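Local structure of potential RNA-dependent RNA polymerase (5I62) at residues F23-V26 with V27-Q30; A307-W310 with G311-R314. The protein polymerises RNA from ribonucleoside triphosphates on an RNA template, and is thought to serve both transcription and genome replication of a double-stranded RNA picobirnavirus. One frame throughout, in Å; residues are numbered along the deposited sequence.

Interaction 1. Residues F23-V26 with V27-Q30; sequences FSNV and VSGQ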
ATOM      1  N   PHE A  23      -7.437  15.365 -16.561  1.00 17.06           N
ATOM      2  CA  PHE A  23      -6.111  15.924 -16.789  1.00 19.34           C
ATOM      3  C   PHE A  23      -6.054  17.424 -16.512  1.00 21.15           C
ATOM      4  O   PHE A  23      -4.986  17.939 -16.140  1.00 16.92           O
ATOM      5  CB  PHE A  23      -5.632  15.597 -18.196  1.00 18.81           C
ATOM      6  CG  PHE A  23      -5.085  14.202 -18.326  1.00 20.31           C
ATOM      7  CD1 PHE A  23      -4.028  13.794 -17.515  1.00 18.07           C
ATOM      8  CD2 PHE A  23      -5.627  13.292 -19.217  1.00 19.10           C
ATOM      9  CE1 PHE A  23      -3.494  12.513 -17.616  1.00 16.71           C
ATOM     10  CE2 PHE A  23      -5.101  12.000 -19.318  1.00 21.17           C
ATOM     11  CZ  PHE A  23      -4.030  11.620 -18.512  1.00 18.26           C
ATOM     12  N   SER A  24      -7.171  18.142 -16.675  1.00 22.66           N
ATOM     13  CA  SER A  24      -7.210  19.538 -16.238  1.00 21.67           C
ATOM     14  C   SER A  24      -6.923  19.636 -14.751  1.00 15.89           C
ATOM     15  O   SER A  24      -6.213  20.534 -14.305  1.00 21.63           O
ATOM     16  CB  SER A  24      -8.579  20.168 -16.521  1.00 23.29           C
ATOM     17  OG  SER A  24      -8.866  20.136 -17.902  1.00 36.68           O
ATOM     18  N   ASN A  25      -7.526  18.747 -13.967  1.00 18.14           N
ATOM     19  CA  ASN A  25      -7.278  18.747 -12.535  1.00 21.17           C
ATOM     20  C   ASN A  25      -5.835  18.350 -12.220  1.00 21.81           C
ATOM     21  O   ASN A  25      -5.230  18.886 -11.279  1.00 18.60           O
ATOM     22  CB  ASN A  25      -8.268  17.825 -11.835  1.00 21.22           C
ATOM     23  CG  ASN A  25      -8.081  17.811 -10.337  1.00 31.48           C
ATOM     24  OD1 ASN A  25      -7.740  16.776  -9.754  1.00 39.17           O
ATOM     25  ND2 ASN A  25      -8.261  18.966  -9.704  1.00 30.11           N
ATOM     26  N   VAL A  26      -5.259  17.429 -12.999  1.00 19.73           N
ATOM     27  CA  VAL A  26      -3.838  17.105 -12.828  1.00 19.57           C
ATOM     28  C   VAL A  26      -2.979  18.352 -13.037  1.00 22.47           C
ATOM     29  O   VAL A  26      -2.057  18.636 -12.263  1.00 20.38           O
ATOM     30  CB  VAL A  26      -3.409  15.974 -13.779  1.00 18.41           C
ATOM     31  CG1 VAL A  26      -1.871  15.839 -13.768  1.00 17.06           C
ATOM     32  CG2 VAL A  26      -4.074  14.639 -13.390  1.00 16.10           C
ATOM     33  N   VAL A  27      -3.265  19.108 -14.098  1.00 18.87           N
ATOM     34  CA  VAL A  27      -2.490  20.310 -14.395  1.00 18.87           C
ATOM     35  C   VAL A  27      -2.667  21.345 -13.288  1.00 21.81           C
ATOM     36  O   VAL A  27      -1.695  21.962 -12.830  1.00 25.42           O
ATOM     37  CB  VAL A  27      -2.892  20.894 -15.766  1.00 24.57           C
ATOM     38  CG1 VAL A  27      -2.182  22.223 -15.999  1.00 26.94           C
ATOM     39  CG2 VAL A  27      -2.574  19.922 -16.893  1.00 22.73           C
ATOM     40  N   SER A  28      -3.915  21.555 -12.844  1.00 19.59           N
ATOM     41  CA  SER A  28      -4.185  22.640 -11.902  1.00 24.59           C
ATOM     42  C   SER A  28      -3.789  22.294 -10.472  1.00 26.00           C
ATOM     43  O   SER A  28      -3.422  23.186  -9.705  1.00 26.93           O
ATOM     44  CB  SER A  28      -5.669  23.028 -11.926  1.00 25.31           C
ATOM     45  OG  SER A  28      -6.497  22.020 -11.357  1.00 33.56           O
ATOM     46  N   GLY A  29      -3.866  21.022 -10.098  1.00 23.64           N
ATOM     47  CA  GLY A  29      -3.777  20.641  -8.707  1.00 24.18           C
ATOM     48  C   GLY A  29      -5.045  21.000  -7.942  1.00 25.11           C
ATOM     49  O   GLY A  29      -6.046  21.472  -8.510  1.00 22.63           O
ATOM     50  N   GLN A  30      -4.989  20.773  -6.654  1.00 20.91           N
ATOM     51  CA  GLN A  30      -6.125  21.031  -5.754  1.00 22.52           C
ATOM     52  C   GLN A  30      -5.526  21.596  -4.467  1.00 22.39           C
ATOM     53  O   GLN A  30      -4.960  20.850  -3.655  1.00 18.63           O
ATOM     54  CB  GLN A  30      -6.930  19.756  -5.505  1.00 24.00           C
ATOM     55  CG  GLN A  30      -8.325  19.918  -4.880  1.00 25.65           C
ATOM     56  CD  GLN A  30      -8.286  20.668  -3.579  1.00 26.06           C
ATOM     57  OE1 GLN A  30      -8.550  21.875  -3.540  1.00 22.56           O
ATOM     58  NE2 GLN A  30      -7.906  19.972  -2.500  1.00 18.31           N
TER
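Asn-25 O accepts the shortest bond of this helix end, from Gly-29 N at 2.8 Å. Its N-H...O angle is 140°, more bent than the two bonds before it. There Ser-28 N reaches Ser-24 O and Val-27 N reaches Phe-23 O, each at 2.9 Å. All three are i to i+4 bonds of the last turn of helix 17-28. Gly-29 then turns the chain out of the helix with a positive phi of 73°. Just past the helix end, Ser-28 OG donates to Gly-29 O at 2.9 Å. The hydroxyl lies in the carbonyl plane, on a lone pair. A chi1 of 70° places OG between the backbone N and the carbonyl carbon. The side chain of Asn-25 runs along the helix toward its end, with ND2 3.6 Å from Gly-29 O. On another side, Val-27 CG2 lies against Phe-23 O, 3.2 Å away, beside the Val-27 N to Phe-23 O bond. Ser-24 OG turns back to bond Arg-20 O. Beyond the glycine the chain is extended, and the backbone of Gln-30 bonds that of Met-82, while Gln-30 OE1 accepts from Glu-32 N. These features mark a helix C-terminus: regular bonding as far as a glycine of positive phi, then an extended exit, with a serine hydroxyl bonding the carbonyl of the glycine that follows it.

Interaction 2. Residues A307-W310 with G311-R314; sequences AYNW and GEIR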
ATOM      1  N   ALA A 307       0.781   8.322 -19.439  1.00 16.44           N
ATOM      2  CA  ALA A 307       0.034   9.502 -19.881  1.00 17.39           C
ATOM      3  C   ALA A 307      -0.094  10.437 -18.679  1.00 14.68           C
ATOM      4  O   ALA A 307      -0.842  10.164 -17.743  1.00 16.40           O
ATOM      5  CB  ALA A 307      -1.331   9.109 -20.436  1.00 18.56           C
ATOM      6  N   TYR A 308       0.639  11.545 -18.692  1.00 16.53           N
ATOM      7  CA  TYR A 308       0.676  12.433 -17.536  1.00 16.87           C
ATOM      8  C   TYR A 308      -0.046  13.756 -17.774  1.00 18.77           C
ATOM      9  O   TYR A 308      -0.206  14.539 -16.829  1.00 18.89           O
ATOM     10  CB  TYR A 308       2.127  12.695 -17.106  1.00 16.97           C
ATOM     11  CG  TYR A 308       3.001  13.295 -18.190  1.00 18.03           C
ATOM     12  CD1 TYR A 308       3.132  14.674 -18.317  1.00 21.02           C
ATOM     13  CD2 TYR A 308       3.706  12.483 -19.070  1.00 20.07           C
ATOM     14  CE1 TYR A 308       3.927  15.229 -19.299  1.00 23.16           C
ATOM     15  CE2 TYR A 308       4.511  13.023 -20.060  1.00 19.49           C
ATOM     16  CZ  TYR A 308       4.617  14.400 -20.167  1.00 23.35           C
ATOM     17  OH  TYR A 308       5.407  14.948 -21.153  1.00 26.31           O
ATOM     18  N   ASN A 309      -0.499  14.009 -18.998  1.00 16.63           N
ATOM     19  CA  ASN A 309      -1.317  15.171 -19.318  1.00 17.25           C
ATOM     20  C   ASN A 309      -2.094  14.839 -20.583  1.00 19.36           C
ATOM     21  O   ASN A 309      -1.808  13.855 -21.260  1.00 17.40           O
ATOM     22  CB  ASN A 309      -0.462  16.433 -19.492  1.00 18.63           C
ATOM     23  CG  ASN A 309      -1.296  17.723 -19.486  1.00 22.06           C
ATOM     24  OD1 ASN A 309      -2.498  17.707 -19.235  1.00 19.40           O
ATOM     25  ND2 ASN A 309      -0.641  18.841 -19.757  1.00 23.20           N
ATOM     26  N   TRP A 310      -3.101  15.660 -20.888  1.00 20.32           N
ATOM     27  CA  TRP A 310      -3.841  15.461 -22.131  1.00 21.24           C
ATOM     28  C   TRP A 310      -2.886  15.567 -23.312  1.00 17.92           C
ATOM     29  O   TRP A 310      -2.251  16.602 -23.515  1.00 23.57           O
ATOM     30  CB  TRP A 310      -4.964  16.486 -22.261  1.00 21.69           C
ATOM     31  CG  TRP A 310      -5.811  16.246 -23.451  1.00 22.54           C
ATOM     32  CD1 TRP A 310      -5.600  16.708 -24.718  1.00 25.61           C
ATOM     33  CD2 TRP A 310      -7.001  15.462 -23.502  1.00 20.81           C
ATOM     34  NE1 TRP A 310      -6.598  16.268 -25.558  1.00 23.71           N
ATOM     35  CE2 TRP A 310      -7.479  15.510 -24.835  1.00 22.85           C
ATOM     36  CE3 TRP A 310      -7.726  14.742 -22.550  1.00 22.05           C
ATOM     37  CZ2 TRP A 310      -8.634  14.852 -25.238  1.00 20.13           C
ATOM     38  CZ3 TRP A 310      -8.882  14.091 -22.949  1.00 23.57           C
ATOM     39  CH2 TRP A 310      -9.325  14.150 -24.286  1.00 23.91           C
ATOM     40  N   GLY A 311      -2.757  14.488 -24.076  1.00 18.29           N
ATOM     41  CA  GLY A 311      -1.878  14.523 -25.226  1.00 17.96           C
ATOM     42  C   GLY A 311      -0.398  14.386 -24.927  1.00 24.07           C
ATOM     43  O   GLY A 311       0.424  14.628 -25.811  1.00 23.71           O
ATOM     44  N   GLU A 312      -0.018  14.021 -23.705  1.00 19.50           N
ATOM     45  CA  GLU A 312       1.391  13.928 -23.344  1.00 23.50           C
ATOM     46  C   GLU A 312       1.666  12.572 -22.725  1.00 19.20           C
ATOM     47  O   GLU A 312       1.002  12.184 -21.762  1.00 18.39           O
ATOM     48  CB  GLU A 312       1.805  15.053 -22.395  1.00 23.00           C
ATOM     49  CG  GLU A 312       1.597  16.421 -23.010  1.00 28.37           C
ATOM     50  CD  GLU A 312       2.235  17.511 -22.192  1.00 34.74           C
ATOM     51  OE1 GLU A 312       3.477  17.494 -22.050  1.00 43.21           O
ATOM     52  OE2 GLU A 312       1.496  18.366 -21.669  1.00 37.86           O
ATOM     53  N   ILE A 313       2.655  11.875 -23.274  1.00 17.90           N
ATOM     54  CA  ILE A 313       2.962  10.503 -22.914  1.00 15.58           C
ATOM     55  C   ILE A 313       4.474  10.364 -22.797  1.00 17.94           C
ATOM     56  O   ILE A 313       5.230  10.860 -23.636  1.00 18.16           O
ATOM     57  CB  ILE A 313       2.392   9.505 -23.944  1.00 16.66           C
ATOM     58  CG1 ILE A 313       0.882   9.705 -24.140  1.00 19.40           C
ATOM     59  CG2 ILE A 313       2.695   8.058 -23.519  1.00 18.07           C
ATOM     60  CD1 ILE A 313       0.308   8.875 -25.302  1.00 20.60           C
ATOM     61  N   ARG A 314       4.916   9.685 -21.762  1.00 18.34           N
ATOM     62  CA  ARG A 314       6.330   9.415 -21.568  1.00 14.62           C
ATOM     63  C   ARG A 314       6.574   7.926 -21.760  1.00 15.28           C
ATOM     64  O   ARG A 314       5.736   7.114 -21.372  1.00 15.18           O
ATOM     65  CB  ARG A 314       6.751   9.875 -20.177  1.00 17.90           C
ATOM     66  CG  ARG A 314       8.217   9.712 -19.889  1.00 20.86           C
ATOM     67  CD  ARG A 314       8.569  10.461 -18.632  1.00 21.79           C
ATOM     68  NE  ARG A 314       9.994  10.333 -18.371  1.00 25.55           N
ATOM     69  CZ  ARG A 314      10.630  11.021 -17.436  1.00 22.67           C
ATOM     70  NH1 ARG A 314       9.962  11.889 -16.681  1.00 22.20           N
ATOM     71  NH2 ARG A 314      11.925  10.828 -17.254  1.00 28.13           N
TER
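Strands 307-309 and 312-314 run antiparallel and form a tight hairpin, their short axes 4.9 Å apart at an angle of 140°. A type II turn from Asn-309 to Glu-312 joins them. Glu-312 N closes it on Asn-309 O at 3.0 Å. Gly-311 takes the left-handed corner, where a side chain would collide with Trp-310 O. The register slips by one residue between the Ala-307/Ile-313 and Asn-309/Glu-312 pairs, which makes a beta bulge at Tyr-308. Tyr-308 N still bonds Glu-312 O at 3.2 Å. Glu-312 meets both Tyr-308 and Asn-309. Its CB sits over one face of the Tyr-308 ring, 4.0 Å from the centroid and offset toward the rim, in a CH-pi contact. The ring comes across because chi1 of Tyr-308 is 58°, setting CG between the backbone N and the carbonyl carbon. Arg-314 N lies at the edge of the same ring. Glu-312 also runs beside Asn-309, pointing the same way, and OE2 accepts from Asn-309 ND2 at 2.9 Å. That bond is bent, and it meets OE2 on the anti side. The other end of the amide is used too: Trp-310 N donates to Asn-309 OD1 at 2.7 Å, from above the carbonyl plane. Both ends of the amide are engaged, though by bent bonds, which may limit its rotation. The carboxylate of Glu-312 thus receives one neutral amide N-H, which may ease its charge slightly, while the ring packs on its CB.

In the fold
Interaction 1 comes first along the chain, at the end of helix 17-28. Interaction 2 follows much later, in the hairpin of strands 306-309 and 312-314, within the catalytic sequence range. Their centres are about 13 Å apart, on the same side of the chain's centre, and they touch directly. The Phe-23 ring packs on the Asn-309 backbone, with CD1 3.5 Å from Asn-309 CA. Val-27 CG2 meets Asn-309 OD1 at 3.2 Å. Strand 306-309 also pairs in parallel with strand 176-189, so the hairpin extends a mixed sheet. Helix 17-28, near the N-terminus, thus packs against a hairpin and sheet built from distant parts of the polymerase chain.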